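Local coordinates for MexT protein (Pseudomonas aeruginosa, PDB 6L33) that probably activates transcription of a multidrug efflux pump operon as a LysR-type regulator, this chain being its regulatory domain without the DNA-binding part, at residues Asp98-Pro103 / Phe124-Lys129; Ala105-Ala110 / Pro135-Leu140; Gly115-Glu120 / Pro172-Arg177. All blocks are in the same frame, centred on the assembly; numbering follows the deposited sequence. Where two conformers were deposited one is given.

Interaction 1. Residues Asp98-Pro103 / Phe124-Lys129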
loop_
_atom_site.group_PDB
_atom_site.type_symbol
_atom_site.label_atom_id
_atom_site.label_comp_id
_atom_site.label_asym_id
_atom_site.label_seq_id
_atom_site.Cartn_x
_atom_site.Cartn_y
_atom_site.Cartn_z
ATOM N N ASP B 98 14.589 -24.262 -12.563
ATOM C CA ASP B 98 14.085 -23.027 -13.157
ATOM C C ASP B 98 13.869 -21.959 -12.095
ATOM O O ASP B 98 14.229 -20.792 -12.288
ATOM C CB ASP B 98 12.767 -23.278 -13.895
ATOM C CG ASP B 98 12.893 -24.287 -15.017
ATOM O OD1 ASP B 98 14.017 -24.498 -15.520
ATOM O OD2 ASP B 98 11.853 -24.862 -15.405
ATOM N N TYR B 99 13.273 -22.347 -10.968
ATOM C CA TYR B 99 12.954 -21.393 -9.912
ATOM C C TYR B 99 14.212 -20.724 -9.378
ATOM O O TYR B 99 14.271 -19.497 -9.239
ATOM C CB TYR B 99 12.202 -22.114 -8.793
ATOM C CG TYR B 99 11.697 -21.218 -7.692
ATOM C CD1 TYR B 99 10.441 -20.633 -7.771
ATOM C CD2 TYR B 99 12.471 -20.964 -6.567
ATOM C CE1 TYR B 99 9.972 -19.817 -6.763
ATOM C CE2 TYR B 99 12.012 -20.146 -5.557
ATOM C CZ TYR B 99 10.761 -19.575 -5.658
ATOM O OH TYR B 99 10.299 -18.765 -4.648
ATOM N N CYS B 100 15.240 -21.523 -9.087
ATOM C CA CYS B 100 16.467 -20.997 -8.503
ATOM C C CYS B 100 17.270 -20.157 -9.486
ATOM O O CYS B 100 18.109 -19.358 -9.056
ATOM C CB CYS B 100 17.322 -22.155 -7.988
ATOM S SG CYS B 100 16.771 -22.801 -6.393
ATOM N N ALA B 101 17.042 -20.321 -10.791
ATOM C CA ALA B 101 17.806 -19.596 -11.797
ATOM C C ALA B 101 17.164 -18.278 -12.207
ATOM O O ALA B 101 17.862 -17.398 -12.724
ATOM C CB ALA B 101 18.001 -20.465 -13.044
ATOM N N ARG B 102 15.878 -18.117 -11.995
ATOM C CA ARG B 102 15.235 -16.891 -12.435
ATOM C C ARG B 102 15.309 -15.828 -11.346
ATOM O O ARG B 102 15.572 -16.138 -10.181
ATOM C CB ARG B 102 13.790 -17.186 -12.829
ATOM C CG ARG B 102 13.717 -17.866 -14.190
ATOM C CD ARG B 102 12.323 -18.306 -14.568
ATOM N NE ARG B 102 11.411 -17.179 -14.710
ATOM C CZ ARG B 102 10.299 -17.213 -15.436
ATOM N NH1 ARG B 102 9.522 -16.143 -15.506
ATOM N NH2 ARG B 102 9.970 -18.315 -16.097
ATOM N N PRO B 103 15.137 -14.555 -11.699
ATOM C CA PRO B 103 15.133 -13.502 -10.680
ATOM C C PRO B 103 13.795 -13.423 -9.968
ATOM O O PRO B 103 12.748 -13.789 -10.508
ATOM C CB PRO B 103 15.406 -12.230 -11.490
ATOM C CG PRO B 103 14.816 -12.526 -12.827
ATOM C CD PRO B 103 15.053 -13.998 -13.064
ATOM N N PHE B 124 18.792 -26.806 1.969
ATOM C CA PHE B 124 19.169 -27.807 0.984
ATOM C C PHE B 124 20.338 -27.365 0.117
ATOM O O PHE B 124 20.589 -27.976 -0.926
ATOM C CB PHE B 124 17.963 -28.151 0.113
ATOM C CG PHE B 124 16.831 -28.780 0.878
ATOM C CD1 PHE B 124 16.782 -30.150 1.061
ATOM C CD2 PHE B 124 15.824 -28.000 1.420
ATOM C CE1 PHE B 124 15.748 -30.735 1.766
ATOM C CE2 PHE B 124 14.786 -28.579 2.129
ATOM C CZ PHE B 124 14.748 -29.948 2.300
ATOM N N GLY B 125 21.056 -26.319 0.523
ATOM C CA GLY B 125 22.201 -25.859 -0.236
ATOM C C GLY B 125 21.869 -25.142 -1.523
ATOM O O GLY B 125 22.719 -25.070 -2.414
ATOM N N ARG B 126 20.656 -24.614 -1.651
ATOM C CA ARG B 126 20.229 -23.878 -2.830
ATOM C C ARG B 126 19.998 -22.413 -2.483
ATOM O O ARG B 126 19.828 -22.044 -1.317
ATOM C CB ARG B 126 18.948 -24.478 -3.424
ATOM C CG ARG B 126 19.048 -25.954 -3.784
ATOM C CD ARG B 126 20.039 -26.186 -4.914
ATOM N NE ARG B 126 19.507 -25.781 -6.212
ATOM C CZ ARG B 126 18.802 -26.576 -7.013
ATOM N NH1 ARG B 126 18.539 -27.824 -6.652
ATOM N NH2 ARG B 126 18.361 -26.122 -8.177
ATOM N N LYS B 127 19.982 -21.575 -3.516
ATOM C CA LYS B 127 19.767 -20.149 -3.325
ATOM C C LYS B 127 19.113 -19.563 -4.567
ATOM O O LYS B 127 18.985 -20.219 -5.604
ATOM C CB LYS B 127 21.079 -19.423 -3.002
ATOM C CG LYS B 127 22.202 -19.691 -3.990
ATOM C CD LYS B 127 23.512 -19.083 -3.505
ATOM C CE LYS B 127 24.640 -19.325 -4.496
ATOM N NZ LYS B 127 24.400 -18.640 -5.797
ATOM N N ARG B 128 18.697 -18.306 -4.442
ATOM C CA ARG B 128 18.045 -17.573 -5.515
ATOM C C ARG B 128 18.486 -16.120 -5.438
ATOM O O ARG B 128 19.012 -15.665 -4.418
ATOM C CB ARG B 128 16.517 -17.674 -5.415
ATOM C CG ARG B 128 15.962 -16.990 -4.175
ATOM C CD ARG B 128 14.444 -16.999 -4.119
ATOM N NE ARG B 128 13.956 -16.216 -2.984
ATOM C CZ ARG B 128 12.697 -15.823 -2.826
ATOM N NH1 ARG B 128 11.780 -16.140 -3.730
ATOM N NH2 ARG B 128 12.353 -15.112 -1.761
ATOM N N LYS B 129 18.268 -15.388 -6.527
ATOM C CA LYS B 129 18.619 -13.975 -6.598
ATOM C C LYS B 129 17.345 -13.144 -6.564
ATOM O O LYS B 129 16.497 -13.260 -7.455
ATOM C CB LYS B 129 19.436 -13.669 -7.854
ATOM C CG LYS B 129 19.935 -12.227 -7.938
ATOM C CD LYS B 129 20.600 -11.784 -6.637
ATOM C CE LYS B 129 21.976 -11.184 -6.881
ATOM N NZ LYS B 129 22.183 -9.938 -6.090
HETATM O O HOH W 1 17.888 -16.759 -9.076
#
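The first torsions of Tyr-99 and Arg-128 bring OH and NH1 together. The ring of Tyr-99 lies anti to its own N (chi1 -175°), which carries OH toward Arg-128. Arg-128 holds CG between its N and its carbonyl carbon (chi1 66°) and then runs extended to NE. NH1 of Arg-128 ends 3.2 Å from OH of Tyr-99. The ring and guanidinium planes are 12° apart, nearly parallel. This is the edge of one alpha/beta lobe of the LysR regulatory domain, a periplasmic-binding-protein fold. Helix 96-101 leads here into strand 103-107, and the loop 124-129 leads into the parallel strand 129-134.

The polar ends have their main partners outside the pair. OH of Tyr-99 hydrogen-bonds to Thr-152 OG1, and NE of Arg-128 forms a salt bridge to Asp-118. These bonds fix both groups while the side chains cross at a slant. NH2 of Arg-128 also faces a bound sulfate at long, weak range.

Cys-100 packs against the loop from the helix end. Its SG lies 4.0 Å from CB of Arg-126 and 3.5 Å from the carbonyl O of Lys-127. The Arg-126 chain bends at chi2 and chi3, which brings its NE and NH2 near the sulfur. NH2 makes a salt bridge to Asp-97 of helix 96-101. The loop itself starts at a Schellman motif, with Gly-125 at positive phi ending helix 116-123.

Near Pro-103 and Lys-129 a water bridges the two segments. It donates to O of Cys-100 and to O of Arg-102, both at 2.6 Å, and accepts from N of Lys-129 at 2.9 Å.

Interaction 2. Residues Ala105-Ala110 / Pro135-Leu140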
loop_
_atom_site.group_PDB
_atom_site.type_symbol
_atom_site.label_atom_id
_atom_site.label_comp_id
_atom_site.label_asym_id
_atom_site.label_seq_id
_atom_site.Cartn_x
_atom_site.Cartn_y
_atom_site.Cartn_z
ATOM N N ALA B 105 10.994 -11.428 -7.158
ATOM C CA ALA B 105 10.434 -10.285 -6.454
ATOM C C ALA B 105 9.939 -10.766 -5.101
ATOM O O ALA B 105 9.245 -11.785 -5.014
ATOM C CB ALA B 105 9.291 -9.645 -7.246
ATOM N N LEU B 106 10.306 -10.043 -4.050
ATOM C CA LEU B 106 9.982 -10.418 -2.682
ATOM C C LEU B 106 9.047 -9.379 -2.083
ATOM O O LEU B 106 9.328 -8.179 -2.147
ATOM C CB LEU B 106 11.255 -10.534 -1.841
ATOM C CG LEU B 106 11.103 -10.948 -0.378
ATOM C CD1 LEU B 106 10.628 -12.386 -0.280
ATOM C CD2 LEU B 106 12.420 -10.761 0.365
ATOM N N VAL B 107 7.933 -9.837 -1.514
ATOM C CA VAL B 107 7.080 -8.959 -0.718
ATOM C C VAL B 107 7.698 -8.907 0.677
ATOM O O VAL B 107 7.491 -9.803 1.499
ATOM C CB VAL B 107 5.626 -9.433 -0.681
ATOM C CG1 VAL B 107 4.764 -8.421 0.074
ATOM C CG2 VAL B 107 5.101 -9.634 -2.092
ATOM N N SER B 108 8.484 -7.866 0.932
ATOM C CA SER B 108 9.193 -7.689 2.192
ATOM C C SER B 108 8.672 -6.422 2.849
ATOM O O SER B 108 8.731 -5.342 2.253
ATOM C CB SER B 108 10.704 -7.606 1.961
ATOM O OG SER B 108 11.377 -7.168 3.128
ATOM N N PHE B 109 8.164 -6.555 4.068
ATOM C CA PHE B 109 7.509 -5.450 4.750
ATOM C C PHE B 109 8.480 -4.555 5.508
ATOM O O PHE B 109 8.061 -3.521 6.039
ATOM C CB PHE B 109 6.434 -5.998 5.692
ATOM C CG PHE B 109 5.429 -6.875 4.997
ATOM C CD1 PHE B 109 4.536 -6.335 4.086
ATOM C CD2 PHE B 109 5.399 -8.240 5.228
ATOM C CE1 PHE B 109 3.617 -7.135 3.435
ATOM C CE2 PHE B 109 4.481 -9.047 4.581
ATOM C CZ PHE B 109 3.590 -8.495 3.682
ATOM N N ALA B 110 9.769 -4.912 5.552
ATOM C CA ALA B 110 10.747 -4.096 6.262
ATOM C C ALA B 110 12.057 -3.948 5.495
ATOM O O ALA B 110 13.082 -3.624 6.102
ATOM C CB ALA B 110 11.030 -4.673 7.653
ATOM N N PRO B 135 6.853 -3.473 -0.686
ATOM C CA PRO B 135 6.216 -3.554 0.638
ATOM C C PRO B 135 4.758 -3.991 0.639
ATOM O O PRO B 135 4.129 -3.951 1.702
ATOM C CB PRO B 135 6.336 -2.107 1.138
ATOM C CG PRO B 135 6.240 -1.284 -0.110
ATOM C CD PRO B 135 6.845 -2.101 -1.226
ATOM N N GLN B 136 4.201 -4.410 -0.496
ATOM C CA GLN B 136 2.793 -4.777 -0.554
ATOM C C GLN B 136 2.570 -5.767 -1.687
ATOM O O GLN B 136 3.447 -6.000 -2.523
ATOM C CB GLN B 136 1.901 -3.550 -0.751
ATOM C CG GLN B 136 2.011 -2.944 -2.135
ATOM C CD GLN B 136 1.446 -1.543 -2.200
ATOM O OE1 GLN B 136 1.325 -0.865 -1.182
ATOM N NE2 GLN B 136 1.096 -1.101 -3.402
ATOM N N PHE B 137 1.364 -6.332 -1.714
ATOM C CA PHE B 137 0.976 -7.310 -2.721
ATOM C C PHE B 137 0.389 -6.657 -3.969
ATOM O O PHE B 137 0.781 -7.002 -5.087
ATOM C CB PHE B 137 -0.027 -8.303 -2.126
ATOM C CG PHE B 137 0.583 -9.253 -1.142
ATOM C CD1 PHE B 137 1.475 -10.226 -1.562
ATOM C CD2 PHE B 137 0.277 -9.169 0.207
ATOM C CE1 PHE B 137 2.046 -11.103 -0.659
ATOM C CE2 PHE B 137 0.845 -10.045 1.117
ATOM C CZ PHE B 137 1.732 -11.013 0.682
ATOM N N ASN B 138 -0.542 -5.719 -3.801
ATOM C CA ASN B 138 -1.228 -5.149 -4.953
ATOM C C ASN B 138 -0.262 -4.354 -5.826
ATOM O O ASN B 138 0.695 -3.744 -5.342
ATOM C CB ASN B 138 -2.394 -4.264 -4.510
ATOM C CG ASN B 138 -1.977 -3.173 -3.541
ATOM O OD1 ASN B 138 -1.244 -2.252 -3.898
ATOM N ND2 ASN B 138 -2.462 -3.262 -2.308
ATOM N N GLY B 139 -0.523 -4.376 -7.134
ATOM C CA GLY B 139 0.355 -3.765 -8.109
ATOM C C GLY B 139 1.517 -4.627 -8.549
ATOM O O GLY B 139 2.240 -4.236 -9.475
ATOM N N LEU B 140 1.714 -5.791 -7.926
ATOM C CA LEU B 140 2.852 -6.642 -8.255
ATOM C C LEU B 140 2.816 -7.113 -9.705
ATOM O O LEU B 140 3.872 -7.297 -10.322
ATOM C CB LEU B 140 2.885 -7.840 -7.306
ATOM C CG LEU B 140 4.197 -8.604 -7.142
ATOM C CD1 LEU B 140 5.329 -7.651 -6.814
ATOM C CD2 LEU B 140 4.042 -9.656 -6.052
#
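Val-107 fits against Phe-137 at the tight end of this contact. Its CG1 sits over one face of the Phe-137 ring, 4.0 Å from the centroid and 15° off the ring normal, a CH-pi contact. The other methyl, CG2, reaches the rim of the same ring, 3.7 Å from CE1 of Phe-137. CG1 is anti to the backbone N (chi1 -176°), which sets it over the face and CG2 beyond the rim on the same side. CG2 also touches CD2 of Leu-140 at 4.1 Å. CG1 rests near the carbonyl O of Gln-136 as well. Val-153, Pro-154 and Ala-157 line Phe-137 from strand 150-154 and the helix after it. Phe-137 and Leu-140 are buried.

Strand 103-107 runs parallel to strand 129-134. Segment 105-110 runs off the C-terminal end of the first, and 135-140 follows the second. In periplasmic-binding-protein folds such as the LysR regulatory domain, the loops at these ends face the cleft between the lobes. A type II turn from Phe-137 to Leu-140, with Gly-139 at positive phi, carries the second loop into helix 140-144. Asp-16, from the other lobe, takes hydrogen bonds from the backbone N of both Phe-137 and Asn-138.

The contact is less enclosed at Phe-109, which is partly exposed and meets Pro-135 and Phe-137 by its ring edge. CD1 of Phe-109 is 3.4 Å from O of Pro-135. CZ of Phe-109 comes 4.1 Å from CE2 of Phe-137, the two side chains crossing at about a right angle. Tyr-46 meets the Phe-109 ring from the other lobe. CA of Pro-135 makes a CA-H...O contact with O of Ser-108 at 3.5 Å.

Interaction 3. Residues Gly115-Glu120 / Pro172-Arg177. With SO4 (sulfate ion), chain G.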
loop_
_atom_site.group_PDB
_atom_site.type_symbol
_atom_site.label_atom_id
_atom_site.label_comp_id
_atom_site.label_asym_id
_atom_site.label_seq_id
_atom_site.Cartn_x
_atom_site.Cartn_y
_atom_site.Cartn_z
ATOM N N GLY B 115 13.989 -13.832 2.429
ATOM C CA GLY B 115 12.778 -14.209 3.129
ATOM C C GLY B 115 12.782 -15.655 3.573
ATOM O O GLY B 115 13.835 -16.298 3.623
ATOM N N PHE B 116 11.599 -16.177 3.897
ATOM C CA PHE B 116 11.504 -17.556 4.360
ATOM C C PHE B 116 11.829 -18.546 3.250
ATOM O O PHE B 116 12.391 -19.612 3.523
ATOM C CB PHE B 116 10.110 -17.816 4.920
ATOM C CG PHE B 116 9.857 -17.146 6.241
ATOM C CD1 PHE B 116 10.491 -17.592 7.390
ATOM C CD2 PHE B 116 8.992 -16.068 6.333
ATOM C CE1 PHE B 116 10.263 -16.977 8.607
ATOM C CE2 PHE B 116 8.761 -15.449 7.548
ATOM C CZ PHE B 116 9.397 -15.904 8.686
ATOM N N VAL B 117 11.488 -18.215 2.004
ATOM C CA VAL B 117 11.865 -19.063 0.875
ATOM C C VAL B 117 13.379 -19.241 0.836
ATOM O O VAL B 117 13.889 -20.354 0.668
ATOM C CB VAL B 117 11.329 -18.472 -0.441
ATOM C CG1 VAL B 117 12.069 -19.059 -1.635
ATOM C CG2 VAL B 117 9.828 -18.715 -0.559
ATOM N N ASP B 118 14.116 -18.140 1.000
ATOM C CA ASP B 118 15.572 -18.216 1.046
ATOM C C ASP B 118 16.041 -19.050 2.230
ATOM O O ASP B 118 17.015 -19.805 2.123
ATOM C CB ASP B 118 16.158 -16.809 1.113
ATOM C CG ASP B 118 15.665 -15.923 -0.012
ATOM O OD1 ASP B 118 16.161 -16.081 -1.145
ATOM O OD2 ASP B 118 14.776 -15.080 0.233
ATOM N N GLU B 119 15.359 -18.921 3.371
ATOM C CA GLU B 119 15.691 -19.734 4.535
ATOM C C GLU B 119 15.493 -21.215 4.239
ATOM O O GLU B 119 16.328 -22.048 4.611
ATOM C CB GLU B 119 14.839 -19.292 5.726
ATOM C CG GLU B 119 15.098 -20.035 7.025
ATOM C CD GLU B 119 14.225 -19.529 8.162
ATOM O OE1 GLU B 119 14.073 -18.295 8.292
ATOM O OE2 GLU B 119 13.686 -20.362 8.921
ATOM N N GLU B 120 14.407 -21.559 3.542
ATOM C CA GLU B 120 14.139 -22.960 3.231
ATOM C C GLU B 120 15.102 -23.497 2.178
ATOM O O GLU B 120 15.586 -24.630 2.296
ATOM C CB GLU B 120 12.690 -23.121 2.770
ATOM C CG GLU B 120 12.277 -24.561 2.491
ATOM C CD GLU B 120 12.267 -25.439 3.734
ATOM O OE1 GLU B 120 12.192 -26.678 3.581
ATOM O OE2 GLU B 120 12.325 -24.900 4.861
ATOM N N PRO B 172 4.397 -24.164 -5.965
ATOM C CA PRO B 172 5.857 -24.102 -6.030
ATOM C C PRO B 172 6.455 -25.490 -6.148
ATOM O O PRO B 172 5.847 -26.484 -5.713
ATOM C CB PRO B 172 6.245 -23.437 -4.695
ATOM C CG PRO B 172 4.978 -22.836 -4.162
ATOM C CD PRO B 172 3.876 -23.708 -4.666
ATOM N N PRO B 173 7.664 -25.612 -6.724
ATOM C CA PRO B 173 8.297 -26.932 -6.852
ATOM C C PRO B 173 8.996 -27.370 -5.575
ATOM O O PRO B 173 9.904 -28.206 -5.604
ATOM C CB PRO B 173 9.295 -26.722 -7.995
ATOM C CG PRO B 173 9.705 -25.297 -7.848
ATOM C CD PRO B 173 8.489 -24.546 -7.324
ATOM N N PHE B 174 8.578 -26.799 -4.450
ATOM C CA PHE B 174 9.121 -27.118 -3.137
ATOM C C PHE B 174 8.154 -26.562 -2.100
ATOM O O PHE B 174 7.208 -25.841 -2.429
ATOM C CB PHE B 174 10.532 -26.551 -2.948
ATOM C CG PHE B 174 10.601 -25.051 -3.028
ATOM C CD1 PHE B 174 10.670 -24.409 -4.254
ATOM C CD2 PHE B 174 10.605 -24.283 -1.874
ATOM C CE1 PHE B 174 10.733 -23.031 -4.328
ATOM C CE2 PHE B 174 10.671 -22.904 -1.942
ATOM C CZ PHE B 174 10.733 -22.277 -3.170
ATOM N N GLU B 175 8.405 -26.901 -0.840
ATOM C CA GLU B 175 7.522 -26.531 0.256
ATOM C C GLU B 175 8.093 -25.344 1.020
ATOM O O GLU B 175 9.270 -25.349 1.392
ATOM C CB GLU B 175 7.317 -27.709 1.206
ATOM C CG GLU B 175 6.130 -27.537 2.119
ATOM C CD GLU B 175 4.827 -27.531 1.352
ATOM O OE1 GLU B 175 4.261 -28.623 1.144
ATOM O OE2 GLU B 175 4.377 -26.437 0.947
ATOM N N THR B 176 7.255 -24.341 1.272
ATOM C CA THR B 176 7.674 -23.173 2.031
ATOM C C THR B 176 6.519 -22.685 2.897
ATOM O O THR B 176 5.382 -23.153 2.783
ATOM C CB THR B 176 8.192 -22.061 1.107
ATOM O OG1 THR B 176 8.899 -21.084 1.881
ATOM C CG2 THR B 176 7.045 -21.396 0.357
ATOM N N ARG B 177 6.827 -21.735 3.776
ATOM C CA ARG B 177 5.863 -21.211 4.732
ATOM C C ARG B 177 4.764 -20.419 4.030
ATOM O O ARG B 177 4.976 -19.834 2.964
ATOM C CB ARG B 177 6.571 -20.306 5.742
ATOM C CG ARG B 177 6.428 -20.706 7.198
ATOM C CD ARG B 177 7.175 -19.723 8.091
ATOM N NE ARG B 177 7.520 -20.297 9.389
ATOM C CZ ARG B 177 8.687 -20.866 9.669
ATOM N NH1 ARG B 177 9.630 -20.944 8.739
ATOM N NH2 ARG B 177 8.912 -21.361 10.878
HETATM S S SO4 G . 8.740 -15.100 1.788
HETATM O O1 SO4 G . 9.175 -14.551 3.070
HETATM O O2 SO4 G . 9.899 -15.590 1.048
HETATM O O3 SO4 G . 7.804 -16.195 2.022
HETATM O O4 SO4 G . 8.078 -14.054 1.014
HETATM O O HOH W 2 11.059 -26.997 0.795
#
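Phe-174 touches helix 116-123 first, its ring edge set against Val-117, with CZ of Phe-174 3.8 Å from CG1 of Val-117. The first torsion (chi1 62°) holds CG between the backbone N and the carbonyl carbon and turns the ring to the helix. Tyr-99 meets this ring edge-to-face.

Glu-175 contributes its backbone. Its O lies 3.3 Å from CG of Glu-120, and a water donates both to that O and to OE1 of Glu-120. Thr-176 comes next and points its side chain at the helix. OG1 of Thr-176 is 3.5 Å from CG2 of Val-117, and its methyl touches the same branch.

Arg-177 ends the segment, extended from CG to NE across Phe-116. Its CD lies over one face of the Phe-116 ring, 4.1 Å from the centroid, a CH-pi contact. NH1 of Arg-177 reaches the rim of the ring. The carboxylate of Glu-119 is nearby but beyond salt-bridge range. Two conformers were deposited for Arg-177, so this CH-pi contact holds for one of them.

The first turn of the helix also holds a sulfate, probably from the crystallisation liquor. N of Phe-116 donates to its O1 at 3.0 Å, and N of Val-117 to its O2 at 3.2 Å. Gly-115 is the N-cap residue, and its N bonds to OD2 of Asp-118. This is the classic anion site at a helix N terminus.

After building most of the other lobe, the chain enters 98-103, then 105-110, then 115-120, which open interactions 1, 2 and 3. Interaction 1 closes its loop at 124-129, and interaction 2 at 135-140 after strand 129-134. Interaction 3 closes last, at 172-177, before the chain returns to the other lobe. The three loops cross one another, and none encloses another. Interactions 1 and 3 share a border through the Arg-128 to Asp-118 salt bridge and the Tyr-99 and Phe-174 rings. Arg-128 also packs on Leu-106 of interaction 2. Interaction 1 joins helix 96-101 to the loop before strand 129-134, interaction 2 strand 103-107 to the loop after it, and interaction 3 helix 116-123 to the loop after strand 168-170.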